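Side-chain contacts in protein phosphotransferase ChpT (Brucella abortus, PDB 4QPK), which acts as a homodimeric histidine phosphotransferase in a phosphorelay that controls cell growth, division and survival inside mammalian host cells: residues S88-S93 against Y125-K130; L96-I101 against M153-N158; N120-Y125 against P131-E136; K146-L151 against P215-L220. One frame throughout, in Å; residues are numbered along the deposited sequence.

Contact 1 opens on helix 78-102, and about two turns later contact 2 opens on the same helix. Both reach forward into the C-terminal domain. Contact 3 starts at 120-125 before contact 1 closes at 125-130, so these two cross and share Tyr125. It then closes at 131-136, tying helix 115-126 to edge strand 132-136 of the five-stranded sheet. Contact 4 starts at 146-151 on helix 144-160, and contact 2 closes on that helix at 153-158, so contact 2 spans all of contact 3 and crosses contact 4. Contact 4 closes last, at 215-220, joining two helices of the C-terminal domain. Contacts 1 and 2 fasten that domain to the helical hairpin.

Contact 1 (S88-S93 against Y125-K130); sequences SARNAS and YFRNEK
Asn91 and Asn128 bring their CA atoms to 6.3 Å of each other where helix segment 88-93 faces the type I beta turn from Phe126 to Glu129. Arg90 runs extended from CG to NE, whereas the bend of Arg127 at chi3 (54°) brings its guanidinium over that of Arg90. The planes are 9° apart and their centres 4.0 Å, and Arg127 NE sits over one face of Arg90, toward its rim, 3.2 Å from Arg90 NH2. Both nitrogens are donors, so this is a stack without a hydrogen bond. Its like charges are probably offset by the Glu124 carboxylate, which pairs with Arg90 through both oxygens, OE2 with Arg90 NE and OE1 with Arg90 NH2. The Asn91 and Asn128 amides also stack with their planes 28° apart, and with Asn91 ND2 3.7 Å from Asn128 OD1 no hydrogen bond joins them. Asn91 OD1 is used instead by Arg95 NE, and Asn128 belongs to the sodium site with Glu124. The contact lies at the surface, where helix 78-102 of the dimerization and phosphotransfer hairpin, packed on helix 43-74, meets the end of helix 115-126 before strand 132-136.

Contact 2 (L96-I101 against M153-N158); sequences LQFARI and MLLIGN
Phe98 reaches from helix 78-102 to Leu154 and Leu155 of helix 144-160, a buried junction between the helical hairpin and the C-terminal domain, whose fold resembles the catalytic and ATP-binding domain of histidine kinases. The two backbones stay well apart here, with the CA atoms of Phe98 and Leu155 10.6 Å from each other, so the phenyl ring does the bridging. With CG anti to its own N (chi1 -176°), the side chain points across the gap. Phe98 CB and CG pass beside the ring of Tyr125, which stacks on that of Phe98, and Phe98 CD2 packs on Tyr125 CB. Farther out the ring meets one leucine on each of its two branches. Phe98 CE2 approaches Leu154 CD1 at 4.3 Å, with this methyl at the ring edge, near its plane. On the other branch, Phe98 CE1 meets Leu155 CD2 at 3.9 Å, with Leu155 CG and CD1 at much the same distance. The Phe98 and Leu155 side chains run past one another in opposite senses. Helix 115-126 adds Ala122 against Leu154, while helix 78-102 also touches the second subunit. At the tip of the ring, Phe98 CZ rests against the backbone oxygen Leu151 O.

Contact 3 (N120-Y125 against P131-E136); sequences NVATEY and PEFTWE. With NA (sodium ion), chain E.
Helix segment 120-125, which supplies Ala122 and Thr123, and strand 132-136, which supplies Phe133 and Trp135, run almost antiparallel, at 165°, with axes 9.0 Å apart at closest approach. Ala122 presents its methyl to both aromatic residues: Ala122 CB is 3.8 Å from Phe133 CZ and 4.0 Å from Trp135 CZ3. Phe133 CG stands anti to the backbone N (chi1 -178°), sending the ring toward the helix, where Ala122 O comes over one of its faces. Thr123 OG1 approaches the ring edge in plane, 3.7 Å from Phe133 CE2, while its hydrogen bond goes back along the helix to Gln119 O. This is the helix-on-sheet packing of the alpha/beta sandwich in the catalytic and ATP-binding domain of histidine kinases, which this domain resembles, here at edge strand 132-136. Phe133 CZ also lies at the edge of the Trp135 ring, in its plane. Phe126 stacks on Phe133, and Leu150 packs on Trp135. On the far flank of the helix, the sodium ion lies near Glu124 O and Glu124 OE2, each a long 3.0 Å away, with Asn128 the other residue of the site; a bend at chi2 (61°) folds the carboxylate back toward the metal, where it also pairs with Arg90.

Contact 4 (K146-L151 against P215-L220); sequences KVKLLL and PYYTLL
Lys148 and Tyr217 meet at their polar ends, and Leu149 packs on Thr218, all four side chains being buried. Lys148 NZ comes to 2.8 Å from Tyr217 OH, at the edge of the phenol ring and near its plane, and Lys148 CE lies 3.1 Å from the same oxygen, Tyr217 OH. A bend at chi3 (74°) swings the end of the lysine chain to this position. On the Leu149 side one methyl does the work: Leu149 CD1 touches Thr218 CG2 at 3.8 Å and the backbone oxygen Thr218 O at 3.5 Å, the two side chains crossing at about a right angle. The helices are close here, with the CA atoms of Leu149 and Thr218 5.9 Å apart. In the next shell, Lys148 NZ is hydrogen-bonded to the backbone oxygens of Gly104 and Phe103, which give the buried ammonium group acceptors just past the end of helix 78-102. Thr218 OG1 is bonded to Gln214 O one turn back, and Asn152 packs against both Tyr217 and Thr218. Farther out, Ala48 and Leu44 of the second subunit pack on Lys148 and Tyr217 respectively. Close pairing of helices 144-160 and 213-225 in this way belongs to the helical layer of the histidine-kinase-like alpha/beta sandwich.

Contact 1 (S88-S93 against Y125-K130)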
# COMPACT_ATOMS: atom_id res chain seq x y z
N SER B 88 -16.05 -1.81 10.86
CA SER B 88 -15.08 -0.95 10.20
C SER B 88 -13.72 -1.65 10.12
O SER B 88 -13.01 -1.51 9.12
CB SER B 88 -14.96 0.38 10.93
OG SER B 88 -16.23 1.05 10.96
N ALA B 89 -13.36 -2.37 11.17
CA ALA B 89 -12.13 -3.16 11.14
C ALA B 89 -12.23 -4.28 10.10
O ALA B 89 -11.25 -4.60 9.41
CB ALA B 89 -11.81 -3.73 12.53
N ARG B 90 -13.41 -4.90 10.00
CA ARG B 90 -13.60 -5.94 8.98
C ARG B 90 -13.48 -5.36 7.57
O ARG B 90 -12.88 -5.98 6.69
CB ARG B 90 -14.95 -6.64 9.16
CG ARG B 90 -15.13 -7.81 8.20
CD ARG B 90 -16.41 -8.60 8.46
NE ARG B 90 -16.51 -9.70 7.51
CZ ARG B 90 -17.46 -10.63 7.51
NH1 ARG B 90 -18.42 -10.60 8.43
NH2 ARG B 90 -17.45 -11.59 6.59
N ASN B 91 -14.04 -4.17 7.38
CA ASN B 91 -13.93 -3.44 6.12
C ASN B 91 -12.47 -3.15 5.77
O ASN B 91 -12.00 -3.48 4.69
CB ASN B 91 -14.75 -2.15 6.24
CG ASN B 91 -14.83 -1.37 4.95
OD1 ASN B 91 -13.84 -1.20 4.24
ND2 ASN B 91 -16.01 -0.83 4.67
N ALA B 92 -11.73 -2.57 6.71
CA ALA B 92 -10.33 -2.25 6.49
C ALA B 92 -9.52 -3.51 6.15
O ALA B 92 -8.71 -3.52 5.21
CB ALA B 92 -9.75 -1.56 7.73
N SER B 93 -9.78 -4.57 6.91
CA SER B 93 -9.07 -5.85 6.70
C SER B 93 -9.35 -6.38 5.31
O SER B 93 -8.42 -6.81 4.61
CB SER B 93 -9.51 -6.88 7.75
OG SER B 93 -8.73 -8.08 7.65
N TYR B 125 -14.08 -8.86 0.04
CA TYR B 125 -14.05 -7.47 -0.40
C TYR B 125 -15.46 -7.01 -0.79
O TYR B 125 -15.90 -5.94 -0.37
CB TYR B 125 -13.09 -7.30 -1.58
CG TYR B 125 -12.96 -5.89 -2.13
CD1 TYR B 125 -12.07 -4.99 -1.58
CD2 TYR B 125 -13.73 -5.48 -3.21
CE1 TYR B 125 -11.95 -3.71 -2.08
CE2 TYR B 125 -13.61 -4.19 -3.72
CZ TYR B 125 -12.72 -3.32 -3.15
OH TYR B 125 -12.59 -2.04 -3.66
N PHE B 126 -16.16 -7.82 -1.58
CA PHE B 126 -17.46 -7.37 -2.09
C PHE B 126 -18.57 -7.42 -1.06
O PHE B 126 -19.66 -6.90 -1.29
CB PHE B 126 -17.85 -8.13 -3.35
CG PHE B 126 -17.27 -7.53 -4.59
CD1 PHE B 126 -16.00 -7.88 -5.01
CD2 PHE B 126 -17.97 -6.56 -5.29
CE1 PHE B 126 -15.44 -7.29 -6.14
CE2 PHE B 126 -17.43 -5.97 -6.43
CZ PHE B 126 -16.15 -6.33 -6.85
N ARG B 127 -18.30 -8.04 0.08
CA ARG B 127 -19.18 -7.87 1.24
C ARG B 127 -19.31 -6.39 1.61
O ARG B 127 -20.34 -5.96 2.13
CB ARG B 127 -18.66 -8.66 2.43
CG ARG B 127 -18.89 -10.14 2.35
CD ARG B 127 -18.71 -10.77 3.71
NE ARG B 127 -19.54 -10.12 4.73
CZ ARG B 127 -20.70 -10.60 5.16
NH1 ARG B 127 -21.17 -11.75 4.68
NH2 ARG B 127 -21.39 -9.95 6.09
N ASN B 128 -18.27 -5.61 1.33
CA ASN B 128 -18.28 -4.16 1.57
C ASN B 128 -18.47 -3.33 0.31
O ASN B 128 -18.04 -2.17 0.25
CB ASN B 128 -17.01 -3.71 2.27
CG ASN B 128 -16.75 -4.47 3.54
OD1 ASN B 128 -17.40 -4.26 4.56
ND2 ASN B 128 -15.77 -5.36 3.50
N GLU B 129 -19.04 -3.92 -0.73
CA GLU B 129 -19.37 -3.17 -1.93
C GLU B 129 -20.85 -3.37 -2.27
O GLU B 129 -21.50 -4.28 -1.74
CB GLU B 129 -18.49 -3.57 -3.11
CG GLU B 129 -17.02 -3.23 -2.92
CD GLU B 129 -16.74 -1.73 -2.95
OE1 GLU B 129 -17.37 -1.01 -3.75
OE2 GLU B 129 -15.87 -1.28 -2.17
N LYS B 130 -21.37 -2.52 -3.15
CA LYS B 130 -22.79 -2.55 -3.51
C LYS B 130 -23.23 -3.81 -4.25
O LYS B 130 -24.25 -4.39 -3.91
CB LYS B 130 -23.14 -1.33 -4.36
CG LYS B 130 -23.11 0.01 -3.65
CD LYS B 130 -23.30 1.13 -4.66
CE LYS B 130 -23.64 2.45 -3.99
NZ LYS B 130 -23.79 3.53 -5.01

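Contact 2 (L96-I101 against M153-N158)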
# COMPACT_ATOMS: atom_id res chain seq x y z
N LEU B 96 -7.41 -4.40 2.70
CA LEU B 96 -5.98 -4.69 2.76
C LEU B 96 -5.66 -6.07 2.18
O LEU B 96 -4.68 -6.25 1.45
CB LEU B 96 -5.47 -4.53 4.20
CG LEU B 96 -5.42 -3.05 4.63
CD1 LEU B 96 -5.43 -2.92 6.17
CD2 LEU B 96 -4.23 -2.29 4.04
N GLN B 97 -6.47 -7.07 2.53
CA GLN B 97 -6.22 -8.42 2.01
C GLN B 97 -6.43 -8.47 0.49
O GLN B 97 -5.69 -9.15 -0.23
CB GLN B 97 -7.12 -9.45 2.69
CG GLN B 97 -6.86 -9.68 4.19
CD GLN B 97 -5.46 -10.22 4.47
OE1 GLN B 97 -4.84 -10.83 3.60
NE2 GLN B 97 -4.97 -10.03 5.69
N PHE B 98 -7.43 -7.74 -0.01
CA PHE B 98 -7.66 -7.69 -1.44
C PHE B 98 -6.49 -6.99 -2.13
O PHE B 98 -5.94 -7.49 -3.10
CB PHE B 98 -8.99 -6.99 -1.74
CG PHE B 98 -9.36 -6.98 -3.19
CD1 PHE B 98 -8.89 -5.98 -4.03
CD2 PHE B 98 -10.19 -7.96 -3.71
CE1 PHE B 98 -9.23 -5.96 -5.37
CE2 PHE B 98 -10.55 -7.94 -5.07
CZ PHE B 98 -10.05 -6.93 -5.89
N ALA B 99 -6.06 -5.87 -1.56
CA ALA B 99 -4.95 -5.11 -2.14
C ALA B 99 -3.65 -5.92 -2.16
O ALA B 99 -2.87 -5.81 -3.11
CB ALA B 99 -4.75 -3.81 -1.38
N ARG B 100 -3.45 -6.73 -1.13
CA ARG B 100 -2.25 -7.56 -0.98
C ARG B 100 -2.01 -8.44 -2.22
O ARG B 100 -0.86 -8.68 -2.62
CB ARG B 100 -2.41 -8.43 0.28
CG ARG B 100 -1.15 -8.84 0.99
CD ARG B 100 -1.53 -9.63 2.24
NE ARG B 100 -0.63 -10.76 2.53
CZ ARG B 100 -0.86 -12.02 2.18
NH1 ARG B 100 -1.95 -12.35 1.49
NH2 ARG B 100 0.02 -12.96 2.50
N ILE B 101 -3.10 -8.93 -2.81
CA ILE B 101 -3.02 -9.78 -3.99
C ILE B 101 -3.24 -8.97 -5.28
O ILE B 101 -2.50 -9.15 -6.24
CB ILE B 101 -4.06 -10.93 -3.94
CG1 ILE B 101 -3.88 -11.74 -2.65
CG2 ILE B 101 -3.91 -11.87 -5.15
CD1 ILE B 101 -4.80 -12.97 -2.54
N MET B 153 -9.75 -6.44 -12.89
CA MET B 153 -10.95 -6.38 -13.71
C MET B 153 -12.21 -6.33 -12.84
O MET B 153 -13.21 -5.76 -13.25
CB MET B 153 -11.00 -7.59 -14.66
CG MET B 153 -9.99 -7.49 -15.79
SD MET B 153 -9.95 -8.93 -16.85
CE MET B 153 -11.50 -8.82 -17.76
N LEU B 154 -12.18 -6.92 -11.64
CA LEU B 154 -13.32 -6.81 -10.74
C LEU B 154 -13.54 -5.36 -10.33
O LEU B 154 -14.67 -4.90 -10.18
CB LEU B 154 -13.12 -7.64 -9.47
CG LEU B 154 -12.74 -9.10 -9.65
CD1 LEU B 154 -12.76 -9.80 -8.28
CD2 LEU B 154 -13.66 -9.75 -10.65
N LEU B 155 -12.44 -4.63 -10.14
CA LEU B 155 -12.56 -3.24 -9.73
C LEU B 155 -13.13 -2.39 -10.86
O LEU B 155 -13.94 -1.48 -10.63
CB LEU B 155 -11.20 -2.69 -9.25
CG LEU B 155 -10.63 -3.37 -8.00
CD1 LEU B 155 -9.31 -2.70 -7.61
CD2 LEU B 155 -11.61 -3.28 -6.85
N ILE B 156 -12.71 -2.68 -12.09
CA ILE B 156 -13.26 -2.00 -13.27
C ILE B 156 -14.76 -2.28 -13.37
O ILE B 156 -15.57 -1.37 -13.57
CB ILE B 156 -12.57 -2.44 -14.57
CG1 ILE B 156 -11.09 -2.06 -14.55
CG2 ILE B 156 -13.26 -1.83 -15.80
CD1 ILE B 156 -10.87 -0.57 -14.43
N GLY B 157 -15.13 -3.55 -13.21
CA GLY B 157 -16.52 -3.94 -13.24
C GLY B 157 -17.34 -3.22 -12.20
O GLY B 157 -18.42 -2.70 -12.49
N ASN B 158 -16.82 -3.17 -10.97
CA ASN B 158 -17.51 -2.47 -9.89
C ASN B 158 -17.74 -1.01 -10.25
O ASN B 158 -18.80 -0.44 -9.97
CB ASN B 158 -16.69 -2.58 -8.60
CG ASN B 158 -17.48 -2.16 -7.36
OD1 ASN B 158 -18.66 -2.47 -7.23
ND2 ASN B 158 -16.82 -1.44 -6.47

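Contact 3 (N120-Y125 against P131-E136)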
# COMPACT_ATOMS: atom_id res chain seq x y z
N ASN B 120 -11.33 -15.97 -2.42
CA ASN B 120 -11.57 -15.62 -1.01
C ASN B 120 -11.48 -14.11 -0.76
O ASN B 120 -12.37 -13.54 -0.14
CB ASN B 120 -10.60 -16.36 -0.10
CG ASN B 120 -10.93 -17.83 0.04
OD1 ASN B 120 -12.06 -18.25 -0.23
ND2 ASN B 120 -9.96 -18.63 0.47
N VAL B 121 -10.41 -13.46 -1.23
CA VAL B 121 -10.26 -12.05 -0.90
C VAL B 121 -11.28 -11.23 -1.70
O VAL B 121 -11.75 -10.20 -1.23
CB VAL B 121 -8.81 -11.50 -1.14
CG1 VAL B 121 -7.81 -12.28 -0.27
CG2 VAL B 121 -8.40 -11.53 -2.63
N ALA B 122 -11.64 -11.68 -2.90
CA ALA B 122 -12.65 -10.94 -3.66
C ALA B 122 -14.03 -11.04 -2.99
O ALA B 122 -14.77 -10.05 -2.91
CB ALA B 122 -12.73 -11.45 -5.09
N THR B 123 -14.38 -12.23 -2.53
CA THR B 123 -15.69 -12.42 -1.91
C THR B 123 -15.83 -11.57 -0.64
O THR B 123 -16.86 -10.92 -0.42
CB THR B 123 -15.92 -13.91 -1.60
OG1 THR B 123 -15.86 -14.63 -2.83
CG2 THR B 123 -17.30 -14.13 -0.95
N GLU B 124 -14.79 -11.54 0.18
CA GLU B 124 -14.82 -10.75 1.40
C GLU B 124 -14.83 -9.24 1.07
O GLU B 124 -15.51 -8.44 1.74
CB GLU B 124 -13.61 -11.11 2.28
CG GLU B 124 -13.48 -10.38 3.61
CD GLU B 124 -14.66 -10.59 4.55
OE1 GLU B 124 -15.44 -11.56 4.35
OE2 GLU B 124 -14.76 -9.81 5.52
N TYR B 125 -14.08 -8.86 0.04
CA TYR B 125 -14.05 -7.47 -0.40
C TYR B 125 -15.46 -7.01 -0.79
O TYR B 125 -15.90 -5.94 -0.37
CB TYR B 125 -13.09 -7.30 -1.58
CG TYR B 125 -12.96 -5.89 -2.13
CD1 TYR B 125 -12.07 -4.99 -1.58
CD2 TYR B 125 -13.73 -5.48 -3.21
CE1 TYR B 125 -11.95 -3.71 -2.08
CE2 TYR B 125 -13.61 -4.19 -3.72
CZ TYR B 125 -12.72 -3.32 -3.15
OH TYR B 125 -12.59 -2.04 -3.66
N PRO B 131 -22.48 -4.23 -5.29
CA PRO B 131 -23.11 -5.30 -6.09
C PRO B 131 -23.22 -6.66 -5.40
O PRO B 131 -22.41 -7.00 -4.53
CB PRO B 131 -22.19 -5.40 -7.31
CG PRO B 131 -20.89 -4.88 -6.87
CD PRO B 131 -21.20 -3.80 -5.87
N GLU B 132 -24.22 -7.43 -5.80
CA GLU B 132 -24.29 -8.83 -5.43
C GLU B 132 -23.19 -9.53 -6.21
O GLU B 132 -23.10 -9.39 -7.43
CB GLU B 132 -25.66 -9.44 -5.76
N PHE B 133 -22.37 -10.30 -5.51
CA PHE B 133 -21.15 -10.84 -6.10
C PHE B 133 -21.19 -12.36 -6.21
O PHE B 133 -21.50 -13.05 -5.24
CB PHE B 133 -19.94 -10.41 -5.24
CG PHE B 133 -18.61 -10.89 -5.77
CD1 PHE B 133 -18.04 -10.28 -6.88
CD2 PHE B 133 -17.93 -11.92 -5.15
CE1 PHE B 133 -16.82 -10.72 -7.38
CE2 PHE B 133 -16.69 -12.35 -5.62
CZ PHE B 133 -16.14 -11.75 -6.75
N THR B 134 -20.88 -12.88 -7.40
CA THR B 134 -20.77 -14.32 -7.61
C THR B 134 -19.49 -14.69 -8.37
O THR B 134 -19.00 -13.92 -9.19
CB THR B 134 -21.98 -14.91 -8.38
OG1 THR B 134 -22.13 -14.23 -9.64
CG2 THR B 134 -23.26 -14.78 -7.59
N TRP B 135 -19.01 -15.90 -8.11
CA TRP B 135 -17.77 -16.41 -8.68
C TRP B 135 -17.98 -17.84 -9.10
O TRP B 135 -18.39 -18.68 -8.30
CB TRP B 135 -16.65 -16.33 -7.64
CG TRP B 135 -15.27 -16.77 -8.08
CD1 TRP B 135 -14.86 -18.03 -8.41
CD2 TRP B 135 -14.12 -15.93 -8.15
NE1 TRP B 135 -13.52 -18.02 -8.71
CE2 TRP B 135 -13.04 -16.74 -8.55
CE3 TRP B 135 -13.90 -14.57 -7.92
CZ2 TRP B 135 -11.75 -16.23 -8.72
CZ3 TRP B 135 -12.62 -14.07 -8.10
CH2 TRP B 135 -11.57 -14.89 -8.50
N GLU B 136 -17.64 -18.12 -10.35
CA GLU B 136 -17.83 -19.43 -10.91
C GLU B 136 -16.54 -19.81 -11.64
O GLU B 136 -15.97 -19.00 -12.37
CB GLU B 136 -19.05 -19.40 -11.85
CG GLU B 136 -19.57 -20.72 -12.28
CD GLU B 136 -20.81 -20.60 -13.16
OE1 GLU B 136 -21.29 -19.46 -13.39
OE2 GLU B 136 -21.33 -21.64 -13.59
NA NA E . -15.98 -7.33 4.45

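Contact 4 (K146-L151 against P215-L220)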
# COMPACT_ATOMS: atom_id res chain seq x y z
N LYS B 146 -1.67 -12.87 -14.37
CA LYS B 146 -3.00 -13.17 -14.89
C LYS B 146 -4.03 -13.10 -13.77
O LYS B 146 -5.14 -12.60 -13.96
CB LYS B 146 -3.02 -14.54 -15.57
CG LYS B 146 -2.06 -14.61 -16.78
CD LYS B 146 -2.28 -15.85 -17.66
CE LYS B 146 -1.19 -15.92 -18.73
NZ LYS B 146 -1.28 -17.16 -19.55
N VAL B 147 -3.68 -13.59 -12.59
CA VAL B 147 -4.62 -13.51 -11.46
C VAL B 147 -4.75 -12.07 -10.96
O VAL B 147 -5.84 -11.64 -10.58
CB VAL B 147 -4.22 -14.43 -10.31
CG1 VAL B 147 -5.29 -14.36 -9.21
CG2 VAL B 147 -4.09 -15.89 -10.80
N LYS B 148 -3.65 -11.31 -10.97
CA LYS B 148 -3.76 -9.89 -10.62
C LYS B 148 -4.64 -9.13 -11.63
O LYS B 148 -5.45 -8.30 -11.24
CB LYS B 148 -2.36 -9.26 -10.49
CG LYS B 148 -1.53 -9.87 -9.35
CD LYS B 148 -0.16 -9.19 -9.20
CE LYS B 148 -0.33 -7.79 -8.54
NZ LYS B 148 0.99 -7.16 -8.30
N LEU B 149 -4.50 -9.46 -12.92
CA LEU B 149 -5.37 -8.87 -13.93
C LEU B 149 -6.85 -9.16 -13.60
O LEU B 149 -7.68 -8.26 -13.60
CB LEU B 149 -5.02 -9.41 -15.33
CG LEU B 149 -6.06 -9.09 -16.41
CD1 LEU B 149 -6.16 -7.59 -16.64
CD2 LEU B 149 -5.69 -9.83 -17.71
N LEU B 150 -7.14 -10.42 -13.28
CA LEU B 150 -8.49 -10.83 -12.91
C LEU B 150 -9.06 -9.96 -11.78
O LEU B 150 -10.16 -9.40 -11.91
CB LEU B 150 -8.50 -12.32 -12.52
CG LEU B 150 -9.77 -12.92 -11.89
CD1 LEU B 150 -10.97 -12.79 -12.80
CD2 LEU B 150 -9.51 -14.38 -11.52
N LEU B 151 -8.33 -9.82 -10.68
CA LEU B 151 -8.82 -9.04 -9.56
C LEU B 151 -8.99 -7.57 -9.92
O LEU B 151 -9.92 -6.91 -9.47
CB LEU B 151 -7.90 -9.19 -8.34
CG LEU B 151 -7.90 -10.57 -7.69
CD1 LEU B 151 -6.89 -10.58 -6.54
CD2 LEU B 151 -9.28 -10.92 -7.16
N PRO B 215 -7.11 1.80 -13.44
CA PRO B 215 -7.32 1.33 -14.83
C PRO B 215 -6.03 1.26 -15.66
O PRO B 215 -5.89 0.34 -16.47
CB PRO B 215 -8.29 2.37 -15.42
CG PRO B 215 -8.34 3.50 -14.43
CD PRO B 215 -8.03 2.90 -13.10
N TYR B 216 -5.10 2.18 -15.44
CA TYR B 216 -3.81 2.11 -16.10
C TYR B 216 -3.12 0.80 -15.76
O TYR B 216 -2.65 0.07 -16.64
CB TYR B 216 -2.94 3.31 -15.68
CG TYR B 216 -1.50 3.16 -16.11
CD1 TYR B 216 -1.08 3.52 -17.39
CD2 TYR B 216 -0.55 2.63 -15.24
CE1 TYR B 216 0.24 3.37 -17.78
CE2 TYR B 216 0.77 2.46 -15.63
CZ TYR B 216 1.16 2.83 -16.89
OH TYR B 216 2.48 2.66 -17.25
N TYR B 217 -3.10 0.49 -14.47
CA TYR B 217 -2.45 -0.72 -13.97
C TYR B 217 -3.08 -1.99 -14.53
O TYR B 217 -2.38 -2.97 -14.85
CB TYR B 217 -2.52 -0.72 -12.44
CG TYR B 217 -1.78 -1.85 -11.74
CD1 TYR B 217 -0.41 -2.02 -11.88
CD2 TYR B 217 -2.46 -2.72 -10.89
CE1 TYR B 217 0.26 -3.04 -11.22
CE2 TYR B 217 -1.80 -3.75 -10.23
CZ TYR B 217 -0.44 -3.90 -10.39
OH TYR B 217 0.20 -4.92 -9.72
N THR B 218 -4.40 -1.98 -14.65
CA THR B 218 -5.13 -3.12 -15.21
C THR B 218 -4.64 -3.43 -16.63
O THR B 218 -4.34 -4.57 -16.97
CB THR B 218 -6.65 -2.85 -15.23
OG1 THR B 218 -7.11 -2.57 -13.89
CG2 THR B 218 -7.40 -4.05 -15.80
N LEU B 219 -4.52 -2.38 -17.44
CA LEU B 219 -4.07 -2.53 -18.83
C LEU B 219 -2.61 -2.97 -18.88
O LEU B 219 -2.22 -3.78 -19.71
CB LEU B 219 -4.27 -1.22 -19.59
CG LEU B 219 -5.74 -0.84 -19.75
CD1 LEU B 219 -5.89 0.61 -20.13
CD2 LEU B 219 -6.45 -1.74 -20.77
N LEU B 220 -1.80 -2.44 -17.96
CA LEU B 220 -0.40 -2.80 -17.88
C LEU B 220 -0.23 -4.29 -17.56
O LEU B 220 0.64 -4.96 -18.14
CB LEU B 220 0.30 -1.95 -16.81
CG LEU B 220 1.82 -1.96 -16.73
CD1 LEU B 220 2.40 -1.35 -18.00
CD2 LEU B 220 2.26 -1.17 -15.51